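Putative 2,5-diketo-D-gluconic acid reductase B (Sinorhizobium meliloti, PDB 3UP8) probably reduces small carbonyl compounds such as methylglyoxal with NADPH, as an aldo/keto reductase built on a TIM barrel. Local coordinates at residues K191-A196 and Q243-L248; T163-A168 and L199-T204; E78-S83 and A88-T93. All blocks are in the same frame, centred on the assembly; numbering follows the deposited sequence.

All three contacts pin outer helices of the same TIM barrel to its closed sheet of eight parallel strands. Contact 3 comes first along the chain, joining helix 73-83 to the start of strand 91-96. Contacts 1 and 2 interlock: the segments run 163-168, 191-196, 199-204 and 243-248. Their centres are about 9 Å apart, and the neighbouring strands 202-206 and 245-249 join them through backbone bonds between Leu-203 and both Asp-244 and Ile-246. Contact 3 sits across the chain's centre, about 25 Å from contact 1 and about 27 Å from contact 2, centre to centre. Helices on both sides of the barrel are thus packed onto one sheet, contacts 1 and 2 as one continuous patch.

Contact 1 (K191-A196 and Q243-L248); sequences KVLQTA and QDVIVL
The flat group here is the peptide unit joining Gln-243 to Asp-244, and Leu-193 meets it at its oxygen: methyl CD2 of Leu-193 stands 4.2 Å from O of Gln-243. Arg-197, one helical turn beyond Leu-193, hydrogen-bonds to the same oxygen and forms a salt bridge with Asp-244, so the oxygen has both an apolar methyl and a guanidinium group as neighbours. The setting is the outer layer of a TIM barrel, where helix 190-199 covers the entrance to the last strand, 245-249. Asp-244 has a positive phi (72°), a conformation that aspartate tolerates better than most residues, and the chain then enters the strand at Val-245.

Two branched aliphatic side chains, both buried, do the packing. Leucine suits the helix because it is long enough to reach Val-245 with CD2, while a compact, beta-branched valine suits an extended strand. With the first torsion of Leu-193 at -96°, off the staggered positions, methyl CD2 reaches the strand although the side chain does not set out toward it. Tyr-183 and Gln-242 also touch this leucine. The two side chains cross at about a right angle, and CD2 of Leu-193 meets CG2 of Val-245 at 3.8 Å.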
ATOM      1  N   LYS A 191       0.858 -17.524   2.751  1.00 21.37           N
ATOM      2  CA  LYS A 191       1.332 -17.954   1.428  1.00 21.93           C
ATOM      3  C   LYS A 191       1.817 -16.759   0.590  1.00 20.77           C
ATOM      4  O   LYS A 191       2.891 -16.803   0.004  1.00 20.58           O
ATOM      5  CB  LYS A 191       0.251 -18.726   0.657  1.00 22.78           C
ATOM      6  CG  LYS A 191      -0.059 -20.133   1.175  1.00 26.02           C
ATOM      7  CD  LYS A 191      -1.004 -20.850   0.180  1.00 31.42           C
ATOM      8  CE  LYS A 191      -1.667 -22.088   0.802  1.00 33.78           C
ATOM      9  NZ  LYS A 191      -2.646 -22.736  -0.134  1.00 34.26           N
ATOM     10  N   VAL A 192       1.031 -15.687   0.565  1.00 20.03           N
ATOM     11  CA  VAL A 192       1.428 -14.473  -0.151  1.00 18.81           C
ATOM     12  C   VAL A 192       2.772 -13.916   0.349  1.00 18.93           C
ATOM     13  O   VAL A 192       3.650 -13.580  -0.454  1.00 17.99           O
ATOM     14  CB  VAL A 192       0.292 -13.413  -0.120  1.00 18.66           C
ATOM     15  CG1 VAL A 192       0.798 -12.038  -0.540  1.00 17.10           C
ATOM     16  CG2 VAL A 192      -0.876 -13.872  -1.032  1.00 17.42           C
ATOM     17  N   LEU A 193       2.944 -13.835   1.670  1.00 19.05           N
ATOM     18  CA  LEU A 193       4.206 -13.351   2.243  1.00 19.98           C
ATOM     19  C   LEU A 193       5.393 -14.211   1.854  1.00 20.29           C
ATOM     20  O   LEU A 193       6.477 -13.695   1.547  1.00 19.65           O
ATOM     21  CB  LEU A 193       4.128 -13.296   3.770  1.00 20.53           C
ATOM     22  CG  LEU A 193       3.775 -11.980   4.441  1.00 23.71           C
ATOM     23  CD1 LEU A 193       3.519 -12.249   5.934  1.00 26.81           C
ATOM     24  CD2 LEU A 193       4.876 -10.934   4.231  1.00 24.88           C
ATOM     25  N   GLN A 194       5.195 -15.526   1.892  1.00 20.95           N
ATOM     26  CA  GLN A 194       6.268 -16.467   1.590  1.00 21.89           C
ATOM     27  C   GLN A 194       6.684 -16.340   0.128  1.00 20.49           C
ATOM     28  O   GLN A 194       7.872 -16.343  -0.180  1.00 20.52           O
ATOM     29  CB  GLN A 194       5.866 -17.908   1.958  1.00 22.64           C
ATOM     30  CG  GLN A 194       5.590 -18.059   3.485  1.00 27.21           C
ATOM     31  CD  GLN A 194       5.286 -19.490   3.948  1.00 32.36           C
ATOM     32  OE1 GLN A 194       4.609 -20.257   3.254  1.00 35.84           O
ATOM     33  NE2 GLN A 194       5.761 -19.838   5.145  1.00 33.61           N
ATOM     34  N   THR A 195       5.706 -16.206  -0.761  1.00 19.82           N
ATOM     35  CA  THR A 195       5.995 -16.000  -2.186  1.00 19.15           C
ATOM     36  C   THR A 195       6.678 -14.653  -2.398  1.00 18.03           C
ATOM     37  O   THR A 195       7.664 -14.568  -3.118  1.00 17.80           O
ATOM     38  CB  THR A 195       4.721 -16.126  -3.044  1.00 19.21           C
ATOM     39  OG1 THR A 195       4.210 -17.452  -2.930  1.00 19.41           O
ATOM     40  CG2 THR A 195       4.992 -15.836  -4.513  1.00 20.06           C
ATOM     41  N   ALA A 196       6.170 -13.602  -1.754  1.00 17.78           N
ATOM     42  CA  ALA A 196       6.806 -12.281  -1.856  1.00 17.60           C
ATOM     43  C   ALA A 196       8.291 -12.348  -1.530  1.00 18.00           C
ATOM     44  O   ALA A 196       9.126 -11.887  -2.304  1.00 17.30           O
ATOM     45  CB  ALA A 196       6.103 -11.270  -0.957  1.00 17.44           C
ATOM     46  N   GLN A 243       8.797  -8.471   8.643  1.00 21.15           N
ATOM     47  CA  GLN A 243       9.757  -8.302   7.552  1.00 21.80           C
ATOM     48  C   GLN A 243       9.014  -8.123   6.236  1.00 20.70           C
ATOM     49  O   GLN A 243       8.085  -8.875   5.940  1.00 20.36           O
ATOM     50  CB  GLN A 243      10.698  -9.506   7.428  1.00 22.41           C
ATOM     51  CG  GLN A 243      11.609  -9.755   8.641  1.00 26.58           C
ATOM     52  CD  GLN A 243      12.387  -8.516   9.060  1.00 31.83           C
ATOM     53  OE1 GLN A 243      13.162  -7.960   8.283  1.00 35.62           O
ATOM     54  NE2 GLN A 243      12.185  -8.084  10.300  1.00 34.18           N
ATOM     55  N   ASP A 244       9.436  -7.126   5.459  1.00 19.68           N
ATOM     56  CA  ASP A 244       8.953  -6.924   4.083  1.00 19.26           C
ATOM     57  C   ASP A 244       7.521  -6.415   3.969  1.00 18.02           C
ATOM     58  O   ASP A 244       6.916  -6.535   2.899  1.00 16.45           O
ATOM     59  CB  ASP A 244       9.089  -8.206   3.244  1.00 19.62           C
ATOM     60  CG  ASP A 244      10.471  -8.838   3.357  1.00 23.52           C
ATOM     61  OD1 ASP A 244      11.456  -8.225   2.902  1.00 25.57           O
ATOM     62  OD2 ASP A 244      10.557  -9.954   3.916  1.00 27.61           O
ATOM     63  N   VAL A 245       6.971  -5.875   5.060  1.00 16.72           N
ATOM     64  CA  VAL A 245       5.585  -5.403   5.045  1.00 15.97           C
ATOM     65  C   VAL A 245       5.532  -3.895   5.182  1.00 15.77           C
ATOM     66  O   VAL A 245       6.213  -3.309   6.028  1.00 16.03           O
ATOM     67  CB  VAL A 245       4.716  -6.063   6.140  1.00 16.09           C
ATOM     68  CG1 VAL A 245       3.280  -5.514   6.110  1.00 16.99           C
ATOM     69  CG2 VAL A 245       4.720  -7.568   5.986  1.00 15.66           C
ATOM     70  N   ILE A 246       4.726  -3.284   4.321  1.00 15.24           N
ATOM     71  CA  ILE A 246       4.475  -1.860   4.315  1.00 15.36           C
ATOM     72  C   ILE A 246       3.004  -1.725   4.675  1.00 15.61           C
ATOM     73  O   ILE A 246       2.201  -2.597   4.329  1.00 15.77           O
ATOM     74  CB  ILE A 246       4.735  -1.292   2.901  1.00 15.07           C
ATOM     75  CG1 ILE A 246       6.202  -1.519   2.519  1.00 14.95           C
ATOM     76  CG2 ILE A 246       4.340   0.178   2.794  1.00 15.12           C
ATOM     77  CD1 ILE A 246       6.407  -1.955   1.066  1.00 16.42           C
ATOM     78  N   VAL A 247       2.646  -0.643   5.367  1.00 15.53           N
ATOM     79  CA  VAL A 247       1.255  -0.426   5.740  1.00 15.97           C
ATOM     80  C   VAL A 247       0.752   0.956   5.274  1.00 16.80           C
ATOM     81  O   VAL A 247       1.450   1.955   5.396  1.00 16.36           O
ATOM     82  CB  VAL A 247       1.035  -0.679   7.282  1.00 16.38           C
ATOM     83  CG1 VAL A 247       1.873   0.285   8.127  1.00 17.04           C
ATOM     84  CG2 VAL A 247      -0.435  -0.588   7.647  1.00 16.91           C
ATOM     85  N   LEU A 248      -0.452   0.979   4.713  1.00 18.04           N
ATOM     86  CA  LEU A 248      -1.149   2.215   4.346  1.00 20.05           C
ATOM     87  C   LEU A 248      -2.197   2.541   5.405  1.00 22.23           C
ATOM     88  O   LEU A 248      -2.937   1.667   5.833  1.00 22.86           O
ATOM     89  CB  LEU A 248      -1.833   2.058   2.981  1.00 18.85           C
ATOM     90  CG  LEU A 248      -0.888   1.798   1.796  1.00 17.95           C
ATOM     91  CD1 LEU A 248      -1.691   1.624   0.513  1.00 16.11           C
ATOM     92  CD2 LEU A 248       0.132   2.921   1.655  1.00 14.24           C
TER

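Contact 2 (T163-A168 and L199-T204)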
ATOM      1  N   THR A 163       0.166 -17.405  -7.602  1.00 15.75           N
ATOM      2  CA  THR A 163       0.343 -17.872  -8.965  1.00 16.97           C
ATOM      3  C   THR A 163       0.592 -16.671  -9.884  1.00 16.29           C
ATOM      4  O   THR A 163       1.484 -16.699 -10.729  1.00 16.59           O
ATOM      5  CB  THR A 163      -0.893 -18.670  -9.442  1.00 17.28           C
ATOM      6  OG1 THR A 163      -1.104 -19.761  -8.536  1.00 20.22           O
ATOM      7  CG2 THR A 163      -0.650 -19.234 -10.834  1.00 18.75           C
ATOM      8  N   GLN A 164      -0.179 -15.605  -9.676  1.00 16.46           N
ATOM      9  CA  GLN A 164      -0.067 -14.406 -10.506  1.00 15.87           C
ATOM     10  C   GLN A 164       1.177 -13.581 -10.186  1.00 15.86           C
ATOM     11  O   GLN A 164       1.716 -12.889 -11.060  1.00 15.32           O
ATOM     12  CB  GLN A 164      -1.336 -13.573 -10.376  1.00 15.51           C
ATOM     13  CG  GLN A 164      -2.585 -14.330 -10.847  1.00 16.22           C
ATOM     14  CD  GLN A 164      -3.874 -13.712 -10.356  1.00 16.78           C
ATOM     15  OE1 GLN A 164      -3.928 -13.063  -9.302  1.00 16.06           O
ATOM     16  NE2 GLN A 164      -4.932 -13.906 -11.121  1.00 18.06           N
HETATM   17  N   MSE A 165       1.614 -13.646  -8.931  1.00 15.87           N
HETATM   18  CA  MSE A 165       2.834 -12.988  -8.507  1.00 16.73           C
HETATM   19  C   MSE A 165       4.003 -13.620  -9.253  1.00 16.83           C
HETATM   20  O   MSE A 165       4.846 -12.914  -9.812  1.00 15.68           O
HETATM   21  CB  MSE A 165       3.037 -13.128  -6.990  1.00 16.94           C
HETATM   22  CG  MSE A 165       2.028 -12.320  -6.151  1.00 18.70           C
HETATM   23 SE   MSE A 165       2.055 -12.886  -4.267  1.00 21.77          SE
HETATM   24  CE  MSE A 165       3.814 -12.262  -3.836  1.00 18.03           C
ATOM     25  N   GLU A 166       4.029 -14.955  -9.276  1.00 17.36           N
ATOM     26  CA  GLU A 166       5.094 -15.690  -9.954  1.00 17.89           C
ATOM     27  C   GLU A 166       5.063 -15.362 -11.439  1.00 17.44           C
ATOM     28  O   GLU A 166       6.114 -15.124 -12.036  1.00 16.68           O
ATOM     29  CB  GLU A 166       4.978 -17.201  -9.694  1.00 19.04           C
ATOM     30  CG  GLU A 166       5.398 -17.592  -8.265  1.00 24.75           C
ATOM     31  CD  GLU A 166       4.818 -18.931  -7.777  1.00 33.64           C
ATOM     32  OE1 GLU A 166       4.362 -19.763  -8.610  1.00 36.59           O
ATOM     33  OE2 GLU A 166       4.821 -19.151  -6.538  1.00 37.55           O
ATOM     34  N   GLU A 167       3.859 -15.323 -12.016  1.00 16.89           N
ATOM     35  CA  GLU A 167       3.697 -14.997 -13.434  1.00 16.87           C
ATOM     36  C   GLU A 167       4.172 -13.572 -13.734  1.00 15.62           C
ATOM     37  O   GLU A 167       4.914 -13.359 -14.680  1.00 14.81           O
ATOM     38  CB  GLU A 167       2.245 -15.204 -13.916  1.00 16.97           C
ATOM     39  CG  GLU A 167       2.009 -14.732 -15.364  1.00 19.80           C
ATOM     40  CD  GLU A 167       0.576 -14.903 -15.859  1.00 24.81           C
ATOM     41  OE1 GLU A 167      -0.383 -14.629 -15.101  1.00 25.94           O
ATOM     42  OE2 GLU A 167       0.410 -15.291 -17.034  1.00 26.18           O
ATOM     43  N   ALA A 168       3.755 -12.608 -12.917  1.00 14.52           N
ATOM     44  CA  ALA A 168       4.210 -11.218 -13.103  1.00 13.99           C
ATOM     45  C   ALA A 168       5.732 -11.066 -13.041  1.00 13.96           C
ATOM     46  O   ALA A 168       6.329 -10.434 -13.912  1.00 13.94           O
ATOM     47  CB  ALA A 168       3.504 -10.271 -12.120  1.00 13.20           C
ATOM     48  N   LEU A 199      10.397 -14.101  -4.098  1.00 19.45           N
ATOM     49  CA  LEU A 199      10.534 -13.311  -5.322  1.00 19.19           C
ATOM     50  C   LEU A 199      11.217 -11.959  -5.087  1.00 18.82           C
ATOM     51  O   LEU A 199      11.555 -11.252  -6.033  1.00 17.99           O
ATOM     52  CB  LEU A 199       9.173 -13.139  -6.015  1.00 18.39           C
ATOM     53  CG  LEU A 199       8.466 -14.423  -6.466  1.00 18.94           C
ATOM     54  CD1 LEU A 199       7.024 -14.145  -6.865  1.00 20.49           C
ATOM     55  CD2 LEU A 199       9.210 -15.113  -7.626  1.00 22.03           C
ATOM     56  N   GLY A 200      11.439 -11.616  -3.821  1.00 18.37           N
ATOM     57  CA  GLY A 200      12.123 -10.374  -3.482  1.00 17.94           C
ATOM     58  C   GLY A 200      11.227  -9.154  -3.473  1.00 17.71           C
ATOM     59  O   GLY A 200      11.712  -8.029  -3.366  1.00 18.34           O
HETATM   60  N   MSE A 201       9.918  -9.349  -3.592  1.00 17.55           N
HETATM   61  CA  MSE A 201       9.021  -8.208  -3.499  1.00 17.13           C
HETATM   62  C   MSE A 201       8.531  -8.016  -2.064  1.00 16.60           C
HETATM   63  O   MSE A 201       8.640  -8.922  -1.251  1.00 16.34           O
HETATM   64  CB  MSE A 201       7.866  -8.322  -4.483  1.00 18.20           C
HETATM   65  CG  MSE A 201       6.879  -9.423  -4.210  1.00 20.62           C
HETATM   66 SE   MSE A 201       5.595  -9.593  -5.702  1.00 27.35          SE
HETATM   67  CE  MSE A 201       6.745 -10.390  -7.021  1.00 24.16           C
ATOM     68  N   SER A 202       8.032  -6.824  -1.765  1.00 15.78           N
ATOM     69  CA  SER A 202       7.351  -6.564  -0.508  1.00 16.23           C
ATOM     70  C   SER A 202       5.850  -6.820  -0.626  1.00 15.87           C
ATOM     71  O   SER A 202       5.316  -7.106  -1.702  1.00 15.86           O
ATOM     72  CB  SER A 202       7.589  -5.121  -0.055  1.00 15.57           C
ATOM     73  OG  SER A 202       7.112  -4.220  -1.050  1.00 16.48           O
ATOM     74  N   LEU A 203       5.187  -6.743   0.517  1.00 15.97           N
ATOM     75  CA  LEU A 203       3.757  -6.718   0.579  1.00 16.63           C
ATOM     76  C   LEU A 203       3.335  -5.350   1.114  1.00 16.70           C
ATOM     77  O   LEU A 203       3.825  -4.893   2.164  1.00 17.18           O
ATOM     78  CB  LEU A 203       3.289  -7.834   1.505  1.00 17.62           C
ATOM     79  CG  LEU A 203       1.805  -8.116   1.629  1.00 18.65           C
ATOM     80  CD1 LEU A 203       1.615  -9.542   2.150  1.00 18.07           C
ATOM     81  CD2 LEU A 203       1.135  -7.096   2.546  1.00 20.78           C
ATOM     82  N   THR A 204       2.450  -4.682   0.387  1.00 15.70           N
ATOM     83  CA  THR A 204       1.861  -3.474   0.911  1.00 15.46           C
ATOM     84  C   THR A 204       0.445  -3.745   1.422  1.00 15.47           C
ATOM     85  O   THR A 204      -0.408  -4.201   0.675  1.00 15.16           O
ATOM     86  CB  THR A 204       1.857  -2.345  -0.111  1.00 15.34           C
ATOM     87  OG1 THR A 204       3.206  -2.074  -0.505  1.00 14.61           O
ATOM     88  CG2 THR A 204       1.250  -1.069   0.514  1.00 14.69           C
TER
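A Schellman motif ends helix 190-199 and sends the chain into strand 202-206 of the TIM barrel; the neighbouring outer helix, 162-171, packs against this turn. Gly-200 has positive phi, at backbone angles where a side chain would jam against the preceding carbonyl oxygen. The residues flanking it, Leu-199 and Met-201, reach the other helix.

Methyl CD1 of Leu-199 comes in over the helix backbone, 3.9 Å from O of Met-165, and is bordered by CB of Met-165 and CG of Glu-166, each 4.1 Å from it. The side chain of Glu-166 takes part through its aliphatic stem, which crosses the leucine at about a right angle, while its carboxylate continues to a salt bridge with Arg-198. Deeper in, two selenomethionines meet, CE of Met-165 lying 3.7 Å from SE of Met-201. Both chains bend at the last torsion. In Met-201, CG sits between the backbone N and the carbonyl carbon (chi1 68°).

Selenium here stands in for methionine's sulfur; the long, unbranched chain can bend to fit between the helix and the loop leading into strand 202-206. The side chains meet through apolar groups alone, so dispersion and burial of apolar surface hold the interface, with charge kept to its rim.

Contact 3 (E78-S83 and A88-T93)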
ATOM      1  N   GLU A  78      -2.361  18.387  -5.929  1.00 18.76           N
ATOM      2  CA  GLU A  78      -2.441  19.747  -5.365  1.00 19.62           C
ATOM      3  C   GLU A  78      -1.821  19.810  -3.965  1.00 18.96           C
ATOM      4  O   GLU A  78      -1.003  20.682  -3.680  1.00 18.71           O
ATOM      5  CB  GLU A  78      -3.901  20.214  -5.303  1.00 19.93           C
ATOM      6  CG  GLU A  78      -4.054  21.689  -4.887  1.00 23.73           C
ATOM      7  CD  GLU A  78      -5.504  22.145  -4.822  1.00 27.89           C
ATOM      8  OE1 GLU A  78      -6.293  21.723  -5.691  1.00 30.43           O
ATOM      9  OE2 GLU A  78      -5.852  22.924  -3.905  1.00 29.14           O
ATOM     10  N   ALA A  79      -2.218  18.881  -3.100  1.00 19.15           N
ATOM     11  CA  ALA A  79      -1.709  18.822  -1.725  1.00 19.14           C
ATOM     12  C   ALA A  79      -0.190  18.693  -1.668  1.00 19.36           C
ATOM     13  O   ALA A  79       0.468  19.402  -0.911  1.00 19.43           O
ATOM     14  CB  ALA A  79      -2.383  17.690  -0.947  1.00 18.96           C
ATOM     15  N   ILE A  80       0.377  17.790  -2.466  1.00 19.40           N
ATOM     16  CA  ILE A  80       1.830  17.617  -2.487  1.00 19.87           C
ATOM     17  C   ILE A  80       2.536  18.878  -2.964  1.00 20.74           C
ATOM     18  O   ILE A  80       3.497  19.328  -2.345  1.00 20.72           O
ATOM     19  CB  ILE A  80       2.266  16.400  -3.342  1.00 19.80           C
ATOM     20  CG1 ILE A  80       1.713  15.110  -2.721  1.00 19.20           C
ATOM     21  CG2 ILE A  80       3.806  16.371  -3.519  1.00 18.78           C
ATOM     22  CD1 ILE A  80       2.012  13.845  -3.511  1.00 20.96           C
ATOM     23  N   GLN A  81       2.046  19.445  -4.063  1.00 21.64           N
ATOM     24  CA  GLN A  81       2.629  20.647  -4.642  1.00 22.90           C
ATOM     25  C   GLN A  81       2.619  21.838  -3.666  1.00 23.31           C
ATOM     26  O   GLN A  81       3.583  22.594  -3.605  1.00 23.33           O
ATOM     27  CB  GLN A  81       1.885  20.980  -5.931  1.00 22.69           C
ATOM     28  CG  GLN A  81       2.056  22.376  -6.462  1.00 24.42           C
ATOM     29  CD  GLN A  81       1.100  22.662  -7.604  1.00 25.45           C
ATOM     30  OE1 GLN A  81      -0.126  22.514  -7.477  1.00 26.43           O
ATOM     31  NE2 GLN A  81       1.650  23.062  -8.724  1.00 27.13           N
ATOM     32  N   LYS A  82       1.533  21.987  -2.912  1.00 24.19           N
ATOM     33  CA  LYS A  82       1.386  23.110  -1.972  1.00 25.68           C
ATOM     34  C   LYS A  82       2.168  22.944  -0.659  1.00 26.96           C
ATOM     35  O   LYS A  82       2.267  23.888   0.139  1.00 27.20           O
ATOM     36  CB  LYS A  82      -0.094  23.383  -1.677  1.00 24.85           C
ATOM     37  CG  LYS A  82      -0.861  23.976  -2.853  1.00 25.02           C
ATOM     38  CD  LYS A  82      -2.181  24.598  -2.405  1.00 25.20           C
ATOM     39  CE  LYS A  82      -3.027  25.052  -3.593  1.00 24.64           C
ATOM     40  NZ  LYS A  82      -4.339  25.614  -3.147  1.00 25.61           N
ATOM     41  N   SER A  83       2.732  21.754  -0.449  1.00 27.74           N
ATOM     42  CA  SER A  83       3.370  21.406   0.808  1.00 28.94           C
ATOM     43  C   SER A  83       4.774  21.982   0.946  1.00 29.75           C
ATOM     44  O   SER A  83       5.252  22.170   2.056  1.00 30.96           O
ATOM     45  CB  SER A  83       3.417  19.885   0.976  1.00 28.56           C
ATOM     46  OG  SER A  83       4.385  19.321   0.106  1.00 28.98           O
ATOM     47  N   ALA A  88      11.398  14.909  -4.902  1.00 24.33           N
ATOM     48  CA  ALA A  88      12.317  13.794  -4.699  1.00 24.54           C
ATOM     49  C   ALA A  88      12.222  13.173  -3.297  1.00 23.90           C
ATOM     50  O   ALA A  88      12.686  12.052  -3.081  1.00 24.21           O
ATOM     51  CB  ALA A  88      13.765  14.224  -5.007  1.00 24.46           C
ATOM     52  N   ASP A  89      11.613  13.899  -2.360  1.00 23.00           N
ATOM     53  CA  ASP A  89      11.470  13.422  -0.979  1.00 22.42           C
ATOM     54  C   ASP A  89      10.167  12.665  -0.734  1.00 20.90           C
ATOM     55  O   ASP A  89       9.987  12.084   0.340  1.00 20.29           O
ATOM     56  CB  ASP A  89      11.550  14.591   0.015  1.00 22.82           C
ATOM     57  CG  ASP A  89      12.929  15.244   0.061  1.00 24.98           C
ATOM     58  OD1 ASP A  89      13.913  14.669  -0.459  1.00 27.82           O
ATOM     59  OD2 ASP A  89      13.017  16.346   0.634  1.00 28.99           O
ATOM     60  N   VAL A  90       9.249  12.696  -1.697  1.00 18.94           N
ATOM     61  CA  VAL A  90       7.979  11.994  -1.536  1.00 18.32           C
ATOM     62  C   VAL A  90       7.985  10.737  -2.398  1.00 17.51           C
ATOM     63  O   VAL A  90       8.472  10.754  -3.523  1.00 17.27           O
ATOM     64  CB  VAL A  90       6.757  12.882  -1.890  1.00 19.24           C
ATOM     65  CG1 VAL A  90       5.444  12.103  -1.761  1.00 19.65           C
ATOM     66  CG2 VAL A  90       6.698  14.119  -0.981  1.00 19.31           C
ATOM     67  N   PHE A  91       7.448   9.655  -1.853  1.00 15.92           N
ATOM     68  CA  PHE A  91       7.248   8.424  -2.615  1.00 15.16           C
ATOM     69  C   PHE A  91       5.781   8.352  -3.013  1.00 14.59           C
ATOM     70  O   PHE A  91       4.900   8.207  -2.159  1.00 14.65           O
ATOM     71  CB  PHE A  91       7.643   7.210  -1.779  1.00 14.68           C
ATOM     72  CG  PHE A  91       7.695   5.938  -2.566  1.00 13.21           C
ATOM     73  CD1 PHE A  91       8.909   5.431  -3.002  1.00 12.10           C
ATOM     74  CD2 PHE A  91       6.524   5.266  -2.892  1.00 11.99           C
ATOM     75  CE1 PHE A  91       8.963   4.245  -3.767  1.00 11.72           C
ATOM     76  CE2 PHE A  91       6.566   4.090  -3.648  1.00 11.59           C
ATOM     77  CZ  PHE A  91       7.789   3.587  -4.084  1.00  9.24           C
ATOM     78  N   LEU A  92       5.518   8.463  -4.311  1.00 13.86           N
ATOM     79  CA  LEU A  92       4.145   8.598  -4.788  1.00 13.41           C
ATOM     80  C   LEU A  92       3.741   7.388  -5.615  1.00 12.70           C
ATOM     81  O   LEU A  92       4.405   7.052  -6.578  1.00 12.59           O
ATOM     82  CB  LEU A  92       3.958   9.917  -5.574  1.00 13.31           C
ATOM     83  CG  LEU A  92       2.593  10.186  -6.254  1.00 14.31           C
ATOM     84  CD1 LEU A  92       1.413  10.298  -5.261  1.00 13.43           C
ATOM     85  CD2 LEU A  92       2.644  11.420  -7.173  1.00 12.52           C
ATOM     86  N   THR A  93       2.640   6.752  -5.226  1.00 12.25           N
ATOM     87  CA  THR A  93       2.136   5.567  -5.899  1.00 12.43           C
ATOM     88  C   THR A  93       0.773   5.838  -6.504  1.00 12.78           C
ATOM     89  O   THR A  93      -0.086   6.410  -5.835  1.00 12.95           O
ATOM     90  CB  THR A  93       1.955   4.443  -4.865  1.00 12.69           C
ATOM     91  OG1 THR A  93       3.226   4.155  -4.281  1.00 13.68           O
ATOM     92  CG2 THR A  93       1.346   3.161  -5.498  1.00 12.94           C
TER
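Helix 73-83 lies against the strand that follows it, 91-96, and Ile-80 bridges the two. Its CG1 branch stands anti to the carbonyl carbon (chi1 -63°), and the extended chain brings CD1 across to the other segment. That one methyl meets Leu-92 of the strand and Val-90 just before it: CD1 of Leu-92 at 4.0 Å and CG1 of Val-90 at 4.2 Å from Ile-80 CD1, with Ile-80 and Leu-92 crossing at a slant. Val-90 and Leu-92, two apart along an extended chain, both direct their side chains at the helix, whereas the intervening Phe-91 packs its ring edge-to-face with that of His-63 on the preceding strand.

Together with strand 63-65 the two elements form one beta-alpha-beta unit of the TIM barrel. Branched aliphatic residues suit the seam between helix and sheet, since they pack without bringing polar groups into it. Three residues beyond Leu-92 is Lys-95, which like Tyr-70 is a predicted active-site residue; the side chains of Leu-92 and Lys-95 are about 9 Å apart.

Glu-78 and Lys-82, a turn apart, form a salt bridge in which NZ of Lys-82 approaches OE2 of Glu-78 from above the carboxylate plane, at 3.2 Å. The hydroxyl OG of Ser-83 donates to O of Ile-80 at 2.6 Å and accepts from the backbone N of Ile-85, while the same Ile-80 oxygen also accepts a bond from the backbone N-H of Ser-83.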